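Local structure of Serine/threonine-protein acetyltransferase HopZ1a (Pseudomonas syringae pv. syringae, 5KLP) at residues Gln96-Asp101 with Ser168-Ser173; Ile109-Cys114 with Gly118-His123; Ala127-His132 with Pro137-Thr142; Leu160-Leu165 with Ser173-Ile178. The protein transfers acetyl groups from acetyl-CoA to serine, threonine and lysine residues of host proteins, with inositol hexakisphosphate as cofactor, and so impairs host microtubules and immunity. The protein carries 10 engineered substitutions. All coordinates share one frame; numbering follows the deposited sequence.

Overall arrangement
All four contacts lie within the YopJ acetyltransferase family region and gather on or beside its six-stranded mixed sheet. Along the chain, contact 1 brackets contacts 2 and 3 and interlocks with contact 4, with which it shares S173. Contact 3 pairs the neighbouring strands 125-130 and 138-143; contact 4 lays helix 153-167 against strand 175-179, the next strand across. Contact 1 closes one end of this packing, its centre about 10 Å from the centres of contacts 3 and 4, and L98 reaches both. Contact 2, centred about 19 Å from the centres of contacts 1 and 3, begins at the end of strand 105-110 and carries H123, bringing the active site to the far end of the sheet.

Contact 1: residues Gln96-Asp101 with Ser168-Ser173; sequences QALQSD and SGVPLS
L98 and V170 stand closest along the two backbones, their CA atoms 9.3 Å apart, where the last turn of helix 91-98 faces the loop that leaves helix 153-167, and only side chains bridge the distance. CD1 of L98 meets CG2 of V170 at 4.1 Å, and the two side chains cross at about a right angle, methyl against methyl. V170 holds CG1 anti to its backbone N (chi1 179°), which leaves CG2 as the branch turned to the leucine. Beside this apolar touch, the extended chain of Q99 brings the amide nitrogen NE2 to 4.2 Å from CB of S168, a loose van der Waals approach between an exposed and a partly exposed residue.

One segment ends helix 91-98, the other leaves helix 153-167. At G169 the chain departs from that second helix in a Schellman motif: phi turns positive, at 104°, and two bonds run back into the last turn. S168 adds to this end, since its OG is hydrogen-bonded to the carbonyl O of L165 and is thus occupied away from Q99. On the other side, Q96 O accepts both Q99 N at 2.9 Å and S100 OG at 3.1 Å, and these two donors arrive from opposite faces of the carbonyl plane. The serine hydroxyl thus bonds back to the last helical turn, although S100 is poorly ordered. L165 of helix 153-167 touches both L98 and V170, and L98 also packs on L131 and P137.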
loop_
_atom_site.group_PDB
_atom_site.type_symbol
_atom_site.label_atom_id
_atom_site.label_comp_id
_atom_site.label_asym_id
_atom_site.label_seq_id
_atom_site.Cartn_x
_atom_site.Cartn_y
_atom_site.Cartn_z
ATOM N N GLN A 96 9.643 -17.286 -5.173
ATOM C CA GLN A 96 10.879 -17.891 -4.696
ATOM C C GLN A 96 10.978 -17.786 -3.176
ATOM O O GLN A 96 11.431 -18.713 -2.514
ATOM C CB GLN A 96 12.082 -17.213 -5.366
ATOM C CG GLN A 96 13.439 -17.799 -5.046
ATOM C CD GLN A 96 14.550 -17.087 -5.805
ATOM O OE1 GLN A 96 14.812 -17.382 -6.972
ATOM N NE2 GLN A 96 15.185 -16.119 -5.152
ATOM N N ALA A 97 10.543 -16.662 -2.617
ATOM C CA ALA A 97 10.629 -16.489 -1.170
ATOM C C ALA A 97 9.662 -17.442 -0.446
ATOM O O ALA A 97 9.904 -17.847 0.683
ATOM C CB ALA A 97 10.346 -15.045 -0.789
ATOM N N LEU A 98 8.576 -17.816 -1.113
ATOM C CA LEU A 98 7.645 -18.795 -0.557
ATOM C C LEU A 98 8.276 -20.180 -0.512
ATOM O O LEU A 98 7.790 -21.067 0.191
ATOM C CB LEU A 98 6.351 -18.840 -1.361
ATOM C CG LEU A 98 5.568 -17.529 -1.445
ATOM C CD1 LEU A 98 4.443 -17.653 -2.450
ATOM C CD2 LEU A 98 5.014 -17.157 -0.072
ATOM N N GLN A 99 9.335 -20.373 -1.294
ATOM C CA GLN A 99 9.993 -21.671 -1.346
ATOM C C GLN A 99 11.298 -21.659 -0.558
ATOM O O GLN A 99 12.198 -22.453 -0.839
ATOM C CB GLN A 99 10.284 -22.076 -2.799
ATOM C CG GLN A 99 9.068 -22.176 -3.702
ATOM C CD GLN A 99 9.413 -21.973 -5.173
ATOM O OE1 GLN A 99 10.559 -21.674 -5.521
ATOM N NE2 GLN A 99 8.423 -22.146 -6.043
ATOM N N SER A 100 11.394 -20.789 0.444
ATOM C CA SER A 100 12.620 -20.696 1.239
ATOM C C SER A 100 12.393 -20.705 2.747
ATOM O O SER A 100 11.265 -20.638 3.224
ATOM C CB SER A 100 13.416 -19.455 0.847
ATOM O OG SER A 100 13.700 -19.465 -0.541
ATOM N N ASP A 101 13.500 -20.798 3.476
ATOM C CA ASP A 101 13.510 -20.984 4.922
ATOM C C ASP A 101 13.293 -19.709 5.763
ATOM O O ASP A 101 13.629 -19.684 6.948
ATOM C CB ASP A 101 14.834 -21.638 5.323
ATOM N N SER A 168 2.944 -22.344 -9.167
ATOM C CA SER A 168 3.979 -22.709 -8.198
ATOM C C SER A 168 3.423 -23.579 -7.055
ATOM O O SER A 168 4.182 -24.061 -6.203
ATOM C CB SER A 168 4.638 -21.454 -7.622
ATOM O OG SER A 168 3.763 -20.798 -6.721
ATOM N N GLY A 169 2.110 -23.796 -7.055
ATOM C CA GLY A 169 1.471 -24.644 -6.062
ATOM C C GLY A 169 0.706 -23.929 -4.958
ATOM O O GLY A 169 0.293 -24.549 -3.986
ATOM N N VAL A 170 0.502 -22.627 -5.094
ATOM C CA VAL A 170 -0.331 -21.907 -4.130
ATOM C C VAL A 170 -1.784 -21.934 -4.566
ATOM O O VAL A 170 -2.110 -21.422 -5.635
ATOM C CB VAL A 170 0.108 -20.437 -3.973
ATOM C CG1 VAL A 170 -0.798 -19.710 -2.983
ATOM C CG2 VAL A 170 1.576 -20.351 -3.557
ATOM N N PRO A 171 -2.669 -22.546 -3.751
ATOM C CA PRO A 171 -4.095 -22.502 -4.102
ATOM C C PRO A 171 -4.613 -21.067 -4.038
ATOM O O PRO A 171 -4.422 -20.384 -3.029
ATOM C CB PRO A 171 -4.762 -23.384 -3.037
ATOM C CG PRO A 171 -3.803 -23.407 -1.894
ATOM C CD PRO A 171 -2.423 -23.253 -2.480
ATOM N N LEU A 172 -5.242 -20.608 -5.112
ATOM C CA LEU A 172 -5.685 -19.219 -5.179
ATOM C C LEU A 172 -6.812 -18.958 -4.187
ATOM O O LEU A 172 -7.150 -17.807 -3.917
ATOM C CB LEU A 172 -6.139 -18.847 -6.596
ATOM C CG LEU A 172 -5.056 -18.838 -7.680
ATOM C CD1 LEU A 172 -5.551 -18.095 -8.926
ATOM C CD2 LEU A 172 -3.744 -18.248 -7.165
ATOM N N SER A 173 -7.409 -20.022 -3.652
ATOM C CA SER A 173 -8.449 -19.840 -2.644
ATOM C C SER A 173 -7.841 -19.337 -1.338
ATOM O O SER A 173 -8.559 -18.978 -0.409
ATOM C CB SER A 173 -9.212 -21.146 -2.408
ATOM O OG SER A 173 -8.345 -22.139 -1.901
#

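Contact 2: residues Ile109-Cys114 with Gly118-His123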
loop_
_atom_site.group_PDB
_atom_site.type_symbol
_atom_site.label_atom_id
_atom_site.label_comp_id
_atom_site.label_asym_id
_atom_site.label_seq_id
_atom_site.Cartn_x
_atom_site.Cartn_y
_atom_site.Cartn_z
ATOM N N ILE A 109 6.958 -5.800 -1.153
ATOM C CA ILE A 109 6.562 -4.776 -2.108
ATOM C C ILE A 109 7.178 -5.103 -3.458
ATOM O O ILE A 109 8.365 -5.406 -3.552
ATOM C CB ILE A 109 7.002 -3.376 -1.653
ATOM C CG1 ILE A 109 6.363 -3.036 -0.303
ATOM C CG2 ILE A 109 6.659 -2.311 -2.711
ATOM C CD1 ILE A 109 6.895 -1.764 0.334
ATOM N N PHE A 110 6.378 -5.061 -4.512
ATOM C CA PHE A 110 6.903 -5.409 -5.822
ATOM C C PHE A 110 6.103 -4.685 -6.885
ATOM O O PHE A 110 4.932 -4.373 -6.678
ATOM C CB PHE A 110 6.871 -6.931 -6.041
ATOM C CG PHE A 110 5.505 -7.543 -5.876
ATOM C CD1 PHE A 110 4.627 -7.621 -6.943
ATOM C CD2 PHE A 110 5.103 -8.036 -4.645
ATOM C CE1 PHE A 110 3.350 -8.197 -6.785
ATOM C CE2 PHE A 110 3.828 -8.604 -4.472
ATOM C CZ PHE A 110 2.958 -8.683 -5.546
ATOM N N PRO A 111 6.740 -4.402 -8.023
ATOM C CA PRO A 111 6.034 -3.763 -9.130
ATOM C C PRO A 111 5.233 -4.803 -9.905
ATOM O O PRO A 111 5.437 -6.002 -9.682
ATOM C CB PRO A 111 7.173 -3.192 -9.970
ATOM C CG PRO A 111 8.283 -4.210 -9.775
ATOM C CD PRO A 111 8.164 -4.630 -8.335
ATOM N N GLN A 112 4.335 -4.356 -10.776
ATOM C CA GLN A 112 3.620 -5.263 -11.665
ATOM C C GLN A 112 4.465 -5.582 -12.889
ATOM O O GLN A 112 5.339 -4.804 -13.262
ATOM C CB GLN A 112 2.292 -4.664 -12.107
ATOM C CG GLN A 112 1.425 -4.206 -10.953
ATOM C CD GLN A 112 0.982 -5.351 -10.063
ATOM O OE1 GLN A 112 0.699 -6.448 -10.533
ATOM N NE2 GLN A 112 0.944 -5.102 -8.764
ATOM N N THR A 113 4.183 -6.712 -13.529
ATOM C CA THR A 113 4.922 -7.107 -14.727
ATOM C C THR A 113 3.998 -7.232 -15.950
ATOM O O THR A 113 2.881 -7.732 -15.856
ATOM C CB THR A 113 5.648 -8.434 -14.478
ATOM O OG1 THR A 113 6.531 -8.290 -13.356
ATOM C CG2 THR A 113 6.424 -8.877 -15.716
ATOM N N CYS A 114 4.459 -6.753 -17.093
ATOM C CA CYS A 114 3.760 -6.955 -18.348
ATOM C C CYS A 114 3.998 -8.380 -18.851
ATOM O O CYS A 114 5.131 -8.773 -19.073
ATOM C CB CYS A 114 4.240 -5.927 -19.372
ATOM S SG CYS A 114 3.561 -6.161 -21.011
ATOM N N GLY A 118 7.702 -9.175 -20.023
ATOM C CA GLY A 118 8.467 -9.394 -18.806
ATOM C C GLY A 118 8.959 -8.087 -18.201
ATOM O O GLY A 118 9.675 -8.088 -17.196
ATOM N N GLN A 119 8.582 -6.961 -18.799
ATOM C CA GLN A 119 9.006 -5.673 -18.245
ATOM C C GLN A 119 8.224 -5.333 -16.969
ATOM O O GLN A 119 7.001 -5.495 -16.923
ATOM C CB GLN A 119 8.841 -4.558 -19.271
ATOM C CG GLN A 119 9.360 -3.217 -18.778
ATOM C CD GLN A 119 9.204 -2.123 -19.803
ATOM O OE1 GLN A 119 8.389 -2.222 -20.716
ATOM N NE2 GLN A 119 10.028 -1.088 -19.687
ATOM N N THR A 120 8.918 -4.876 -15.931
ATOM C CA THR A 120 8.217 -4.406 -14.731
ATOM C C THR A 120 7.778 -2.966 -14.959
ATOM O O THR A 120 8.482 -2.183 -15.586
ATOM C CB THR A 120 9.071 -4.526 -13.451
ATOM O OG1 THR A 120 10.245 -3.723 -13.582
ATOM C CG2 THR A 120 9.483 -5.997 -13.213
ATOM N N LEU A 121 6.593 -2.633 -14.461
ATOM C CA LEU A 121 5.939 -1.397 -14.846
ATOM C C LEU A 121 5.490 -0.572 -13.655
ATOM O O LEU A 121 4.484 0.142 -13.746
ATOM C CB LEU A 121 4.727 -1.705 -15.732
ATOM C CG LEU A 121 5.061 -2.268 -17.112
ATOM C CD1 LEU A 121 3.792 -2.585 -17.915
ATOM C CD2 LEU A 121 5.952 -1.296 -17.848
ATOM N N LYS A 122 6.237 -0.644 -12.556
ATOM C CA LYS A 122 5.856 0.085 -11.355
ATOM C C LYS A 122 4.449 -0.373 -10.896
ATOM O O LYS A 122 4.194 -1.580 -10.786
ATOM C CB LYS A 122 5.903 1.604 -11.608
ATOM C CG LYS A 122 7.251 2.133 -12.161
ATOM C CD LYS A 122 8.443 1.690 -11.295
ATOM C CE LYS A 122 9.807 2.002 -11.947
ATOM N NZ LYS A 122 10.180 1.053 -13.044
ATOM N N HIS A 123 3.535 0.570 -10.671
ATOM C CA HIS A 123 2.196 0.222 -10.153
ATOM C C HIS A 123 2.251 -0.753 -8.971
ATOM O O HIS A 123 1.513 -1.749 -8.923
ATOM C CB HIS A 123 1.322 -0.390 -11.254
ATOM C CG HIS A 123 0.952 0.583 -12.324
ATOM N ND1 HIS A 123 1.821 0.946 -13.332
ATOM C CD2 HIS A 123 -0.181 1.294 -12.524
ATOM C CE1 HIS A 123 1.229 1.829 -14.118
ATOM N NE2 HIS A 123 0.014 2.056 -13.651
#
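Q112 pairs with the returning chain through both its backbone groups: its N donates to K122 O at 2.8 Å, and its O receives L121 N, also at 2.8 Å. Further out, C114 N gives a nearly straight bond to Q119 O (171°), and C114 O takes G118 N at 2.8 Å, closing the turn. Between Q112 and C114, T113 forms a single backbone bridge with T120. Q112 O and Q119 O each have a second, weaker neighbour, the CA-H groups of T120 and T113 respectively.

In the Q112 side chain, chi1 (-53°) puts CG beside the backbone N and 3.2 Å from H123 O; a bend at chi2 (-64°) then turns the amide so that NE2 makes a weak bond to the same oxygen. H123, an active-site residue, is held by its own segment: ND1 donates to L121 O at 2.8 Å, with the acceptor in the ring plane, which probably helps fix the ring's rotation. Its NE2 bonds a citrate, probably from the crystallisation liquor, and its side chain lies about 5 Å from that of the active-site C189. T113 OG1 is satisfied by D90. CG of P111 makes van der Waals contact with CB of T120 at 3.8 Å, and CB of C114 packs against CD1 of L121.

The loop connects strands 105-110 and 125-130, with F110 packed on V125 and A127. Helix 153-167 lies against it through Q154 and R157, which touch both Q112 and H123, while helix 61-79 meets K122.

Contact 3: residues Ala127-His132 with Pro137-Thr142; sequences ADVRLH and PTIIIT
D128 and I140 form one hydrogen-bonded pair of this antiparallel hairpin, R130 and T138 the other; D128 N reaches I140 O at 2.8 Å, and the remaining three backbone bonds are all 3.0 Å long. Both faces are buried, but the one bearing D128, R130, T138 and I140 is polar and tightly bonded. There NH1 of R130 forms a salt bridge with OD1 of D128 at 2.7 Å, its hydrogen bond bent and weak, and donates more squarely to V129 O from above the carbonyl plane. A bend at chi2 (-68°) curls the arginine back along its own strand. R107 and D208 extend this charge network, and H211 of helix 204-215 bonds both D128 OD1 and T138 OG1.

On the apolar face, A127 CB touches I141 CG1 at 4.1 Å, V129 CG2 lies 4.3 Å from I139 CG1, and L98 of helix 91-98 packs on V129 and I139.

Toward the turn the hairpin becomes looser and partly exposed. L131 CD2 lies across P137 CG, and the H132 ring meets T138 OG1 edge-on, with NE2 2.9 Å away, a side-chain bond that ties the chain beyond the strand to T138. Consecutive antiparallel strands joined by a short turn make this a beta hairpin, in the middle of the mixed sheet, and its second strand ends in the active-site residue E143.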
loop_
_atom_site.group_PDB
_atom_site.type_symbol
_atom_site.label_atom_id
_atom_site.label_comp_id
_atom_site.label_asym_id
_atom_site.label_seq_id
_atom_site.Cartn_x
_atom_site.Cartn_y
_atom_site.Cartn_z
ATOM N N ALA A 127 2.260 -7.109 -0.497
ATOM C CA ALA A 127 1.705 -8.402 -0.108
ATOM C C ALA A 127 2.102 -8.742 1.316
ATOM O O ALA A 127 3.279 -8.670 1.679
ATOM C CB ALA A 127 2.151 -9.509 -1.062
ATOM N N ASP A 128 1.095 -9.096 2.109
ATOM C CA ASP A 128 1.263 -9.539 3.486
ATOM C C ASP A 128 1.090 -11.064 3.533
ATOM O O ASP A 128 0.052 -11.581 3.134
ATOM C CB ASP A 128 0.244 -8.833 4.387
ATOM C CG ASP A 128 0.417 -9.179 5.859
ATOM O OD1 ASP A 128 -0.073 -10.237 6.298
ATOM O OD2 ASP A 128 1.043 -8.385 6.584
ATOM N N VAL A 129 2.109 -11.777 4.002
ATOM C CA VAL A 129 2.175 -13.222 3.820
ATOM C C VAL A 129 2.253 -13.972 5.147
ATOM O O VAL A 129 2.868 -13.491 6.091
ATOM C CB VAL A 129 3.412 -13.607 2.943
ATOM C CG1 VAL A 129 3.559 -15.135 2.800
ATOM C CG2 VAL A 129 3.333 -12.934 1.573
ATOM N N ARG A 130 1.605 -15.133 5.215
ATOM C CA ARG A 130 1.847 -16.100 6.280
ATOM C C ARG A 130 2.208 -17.465 5.713
ATOM O O ARG A 130 1.527 -17.973 4.816
ATOM C CB ARG A 130 0.637 -16.264 7.203
ATOM C CG ARG A 130 0.228 -15.020 7.929
ATOM C CD ARG A 130 1.243 -14.556 8.975
ATOM N NE ARG A 130 0.689 -13.401 9.675
ATOM C CZ ARG A 130 0.669 -12.167 9.178
ATOM N NH1 ARG A 130 1.206 -11.911 7.986
ATOM N NH2 ARG A 130 0.117 -11.186 9.875
ATOM N N LEU A 131 3.294 -18.040 6.219
ATOM C CA LEU A 131 3.629 -19.433 5.939
ATOM C C LEU A 131 2.926 -20.291 6.965
ATOM O O LEU A 131 2.702 -19.845 8.088
ATOM C CB LEU A 131 5.138 -19.666 5.983
ATOM C CG LEU A 131 5.940 -18.796 5.013
ATOM C CD1 LEU A 131 7.438 -19.042 5.178
ATOM C CD2 LEU A 131 5.499 -18.992 3.568
ATOM N N HIS A 132 2.546 -21.508 6.580
ATOM C CA HIS A 132 1.762 -22.367 7.460
ATOM C C HIS A 132 2.338 -23.783 7.534
ATOM O O HIS A 132 2.922 -24.281 6.569
ATOM C CB HIS A 132 0.306 -22.419 6.982
ATOM C CG HIS A 132 -0.388 -21.092 7.027
ATOM N ND1 HIS A 132 -0.667 -20.435 8.207
ATOM C CD2 HIS A 132 -0.827 -20.286 6.035
ATOM C CE1 HIS A 132 -1.257 -19.283 7.938
ATOM N NE2 HIS A 132 -1.368 -19.168 6.628
ATOM N N PRO A 137 0.872 -21.404 1.937
ATOM C CA PRO A 137 0.809 -20.045 2.499
ATOM C C PRO A 137 -0.511 -19.343 2.219
ATOM O O PRO A 137 -1.256 -19.757 1.331
ATOM C CB PRO A 137 1.956 -19.313 1.785
ATOM C CG PRO A 137 2.775 -20.393 1.149
ATOM C CD PRO A 137 1.809 -21.475 0.810
ATOM N N THR A 138 -0.794 -18.290 2.974
ATOM C CA THR A 138 -1.920 -17.415 2.684
ATOM C C THR A 138 -1.340 -16.051 2.365
ATOM O O THR A 138 -0.295 -15.682 2.902
ATOM C CB THR A 138 -2.923 -17.321 3.841
ATOM O OG1 THR A 138 -2.239 -16.902 5.027
ATOM C CG2 THR A 138 -3.594 -18.683 4.094
ATOM N N ILE A 139 -1.990 -15.331 1.454
ATOM C CA ILE A 139 -1.426 -14.105 0.900
ATOM C C ILE A 139 -2.512 -13.056 0.731
ATOM O O ILE A 139 -3.536 -13.299 0.110
ATOM C CB ILE A 139 -0.728 -14.347 -0.464
ATOM C CG1 ILE A 139 0.408 -15.368 -0.323
ATOM C CG2 ILE A 139 -0.178 -13.039 -1.036
ATOM C CD1 ILE A 139 0.984 -15.851 -1.643
ATOM N N ILE A 140 -2.278 -11.897 1.321
ATOM C CA ILE A 140 -3.155 -10.746 1.173
ATOM C C ILE A 140 -2.427 -9.690 0.363
ATOM O O ILE A 140 -1.431 -9.154 0.813
ATOM C CB ILE A 140 -3.525 -10.152 2.523
ATOM C CG1 ILE A 140 -4.258 -11.184 3.379
ATOM C CG2 ILE A 140 -4.357 -8.872 2.350
ATOM C CD1 ILE A 140 -4.370 -10.752 4.814
ATOM N N ILE A 141 -2.912 -9.397 -0.829
ATOM C CA ILE A 141 -2.316 -8.338 -1.631
ATOM C C ILE A 141 -3.147 -7.083 -1.498
ATOM O O ILE A 141 -4.337 -7.085 -1.823
ATOM C CB ILE A 141 -2.217 -8.739 -3.099
ATOM C CG1 ILE A 141 -1.304 -9.957 -3.260
ATOM C CG2 ILE A 141 -1.713 -7.559 -3.954
ATOM C CD1 ILE A 141 -1.421 -10.614 -4.612
ATOM N N THR A 142 -2.545 -6.014 -0.995
ATOM C CA THR A 142 -3.272 -4.746 -0.877
ATOM C C THR A 142 -2.949 -3.890 -2.088
ATOM O O THR A 142 -1.786 -3.529 -2.331
ATOM C CB THR A 142 -2.912 -3.964 0.405
ATOM O OG1 THR A 142 -1.509 -3.664 0.388
ATOM C CG2 THR A 142 -3.227 -4.772 1.652
#

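Contact 4: residues Leu160-Leu165 with Ser173-Ile178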
loop_
_atom_site.group_PDB
_atom_site.type_symbol
_atom_site.label_atom_id
_atom_site.label_comp_id
_atom_site.label_asym_id
_atom_site.label_seq_id
_atom_site.Cartn_x
_atom_site.Cartn_y
_atom_site.Cartn_z
ATOM N N LEU A 160 -1.496 -12.207 -13.958
ATOM C CA LEU A 160 -0.185 -12.822 -14.137
ATOM C C LEU A 160 0.360 -13.310 -12.783
ATOM O O LEU A 160 0.827 -14.436 -12.664
ATOM C CB LEU A 160 0.794 -11.843 -14.808
ATOM C CG LEU A 160 2.214 -12.358 -15.072
ATOM C CD1 LEU A 160 2.186 -13.583 -16.014
ATOM C CD2 LEU A 160 3.103 -11.262 -15.659
ATOM N N THR A 161 0.287 -12.459 -11.766
ATOM C CA THR A 161 0.717 -12.831 -10.421
ATOM C C THR A 161 -0.040 -14.061 -9.913
ATOM O O THR A 161 0.562 -15.022 -9.424
ATOM C CB THR A 161 0.520 -11.655 -9.443
ATOM O OG1 THR A 161 1.239 -10.527 -9.934
ATOM C CG2 THR A 161 1.030 -12.000 -8.030
ATOM N N LEU A 162 -1.360 -14.040 -10.056
ATOM C CA LEU A 162 -2.183 -15.165 -9.619
ATOM C C LEU A 162 -1.816 -16.436 -10.379
ATOM O O LEU A 162 -1.732 -17.532 -9.804
ATOM C CB LEU A 162 -3.671 -14.845 -9.804
ATOM C CG LEU A 162 -4.229 -13.694 -8.963
ATOM C CD1 LEU A 162 -5.682 -13.401 -9.331
ATOM C CD2 LEU A 162 -4.132 -14.029 -7.477
ATOM N N GLU A 163 -1.614 -16.291 -11.678
ATOM C CA GLU A 163 -1.280 -17.445 -12.506
ATOM C C GLU A 163 0.027 -18.079 -12.044
ATOM O O GLU A 163 0.140 -19.306 -11.905
ATOM C CB GLU A 163 -1.189 -17.031 -13.969
ATOM C CG GLU A 163 -0.869 -18.157 -14.916
ATOM C CD GLU A 163 -0.550 -17.645 -16.307
ATOM O OE1 GLU A 163 0.334 -16.771 -16.424
ATOM O OE2 GLU A 163 -1.179 -18.116 -17.280
ATOM N N ASP A 164 1.019 -17.233 -11.801
ATOM C CA ASP A 164 2.320 -17.712 -11.372
ATOM C C ASP A 164 2.239 -18.333 -9.977
ATOM O O ASP A 164 2.816 -19.385 -9.741
ATOM C CB ASP A 164 3.354 -16.572 -11.423
ATOM C CG ASP A 164 3.720 -16.171 -12.861
ATOM O OD1 ASP A 164 3.670 -17.048 -13.755
ATOM O OD2 ASP A 164 4.067 -14.989 -13.099
ATOM N N LEU A 165 1.508 -17.698 -9.069
ATOM C CA LEU A 165 1.300 -18.259 -7.737
ATOM C C LEU A 165 0.709 -19.667 -7.827
ATOM O O LEU A 165 1.208 -20.609 -7.200
ATOM C CB LEU A 165 0.376 -17.345 -6.919
ATOM C CG LEU A 165 1.039 -16.111 -6.289
ATOM C CD1 LEU A 165 0.012 -15.109 -5.806
ATOM C CD2 LEU A 165 1.899 -16.551 -5.112
ATOM N N SER A 173 -7.409 -20.022 -3.652
ATOM C CA SER A 173 -8.449 -19.840 -2.644
ATOM C C SER A 173 -7.841 -19.337 -1.338
ATOM O O SER A 173 -8.559 -18.978 -0.409
ATOM C CB SER A 173 -9.212 -21.146 -2.408
ATOM O OG SER A 173 -8.345 -22.139 -1.901
ATOM N N GLN A 174 -6.510 -19.322 -1.266
ATOM C CA GLN A 174 -5.828 -18.799 -0.093
ATOM C C GLN A 174 -5.219 -17.430 -0.391
ATOM O O GLN A 174 -4.395 -16.922 0.373
ATOM C CB GLN A 174 -4.765 -19.796 0.392
ATOM C CG GLN A 174 -5.380 -21.173 0.694
ATOM C CD GLN A 174 -4.455 -22.118 1.453
ATOM O OE1 GLN A 174 -3.324 -21.769 1.802
ATOM N NE2 GLN A 174 -4.942 -23.317 1.716
ATOM N N VAL A 175 -5.642 -16.834 -1.503
ATOM C CA VAL A 175 -5.130 -15.522 -1.906
ATOM C C VAL A 175 -6.255 -14.501 -2.009
ATOM O O VAL A 175 -7.321 -14.802 -2.557
ATOM C CB VAL A 175 -4.386 -15.609 -3.261
ATOM C CG1 VAL A 175 -3.803 -14.256 -3.658
ATOM C CG2 VAL A 175 -3.278 -16.652 -3.176
ATOM N N ALA A 176 -6.006 -13.296 -1.488
ATOM C CA ALA A 176 -6.952 -12.193 -1.585
ATOM C C ALA A 176 -6.298 -10.934 -2.136
ATOM O O ALA A 176 -5.163 -10.591 -1.784
ATOM C CB ALA A 176 -7.569 -11.891 -0.208
ATOM N N ILE A 177 -7.023 -10.234 -2.995
ATOM C CA ILE A 177 -6.578 -8.928 -3.434
ATOM C C ILE A 177 -7.554 -7.911 -2.878
ATOM O O ILE A 177 -8.743 -7.927 -3.202
ATOM C CB ILE A 177 -6.499 -8.817 -4.960
ATOM C CG1 ILE A 177 -5.547 -9.875 -5.516
ATOM C CG2 ILE A 177 -6.032 -7.430 -5.345
ATOM C CD1 ILE A 177 -5.444 -9.896 -7.026
ATOM N N ILE A 178 -7.046 -7.036 -2.026
ATOM C CA ILE A 178 -7.875 -6.033 -1.389
ATOM C C ILE A 178 -7.644 -4.678 -2.045
ATOM O O ILE A 178 -6.542 -4.122 -2.033
ATOM C CB ILE A 178 -7.603 -5.964 0.110
ATOM C CG1 ILE A 178 -7.972 -7.313 0.742
ATOM C CG2 ILE A 178 -8.406 -4.826 0.753
ATOM C CD1 ILE A 178 -7.586 -7.433 2.188
#
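L162 and V175 make the nearest approach, CD2 of the leucine 3.8 Å from CG1 of the valine, the two side chains meeting at a slant. V175 sets CG1 anti to its backbone N (chi1 -178°), and CG1 also lies 4.5 Å from CD1 of L165, so one methyl meets two leucines about a turn apart on the helix. The other branch of L162, CD1, reaches CD1 of I177 at 4.2 Å. All four side chains are buried, and the link between helix and strand is wholly apolar.

Backbone hydrogen bonds serve each element separately. Within the helix, D164 N bonds L160 O and L165 N bonds T161 O, both at 2.9 Å. The strand is held by its neighbours in the sheet: A176 pairs with I139 and I141 on one side, V175 and I177 with H248 on the other. A176 points away from the helix.

The axes of helix 160-165 and strand 175-178 come within 11.0 Å and run nearly antiparallel, at 167°. L165 also rests on I139 of strand 138-143, so the helix spans two adjacent parallel strands. This is the packing of a beta-alpha-beta crossover, here formed by strand 138-143, helix 153-167 and strand 175-179, with I177 close to the active-site residue E143.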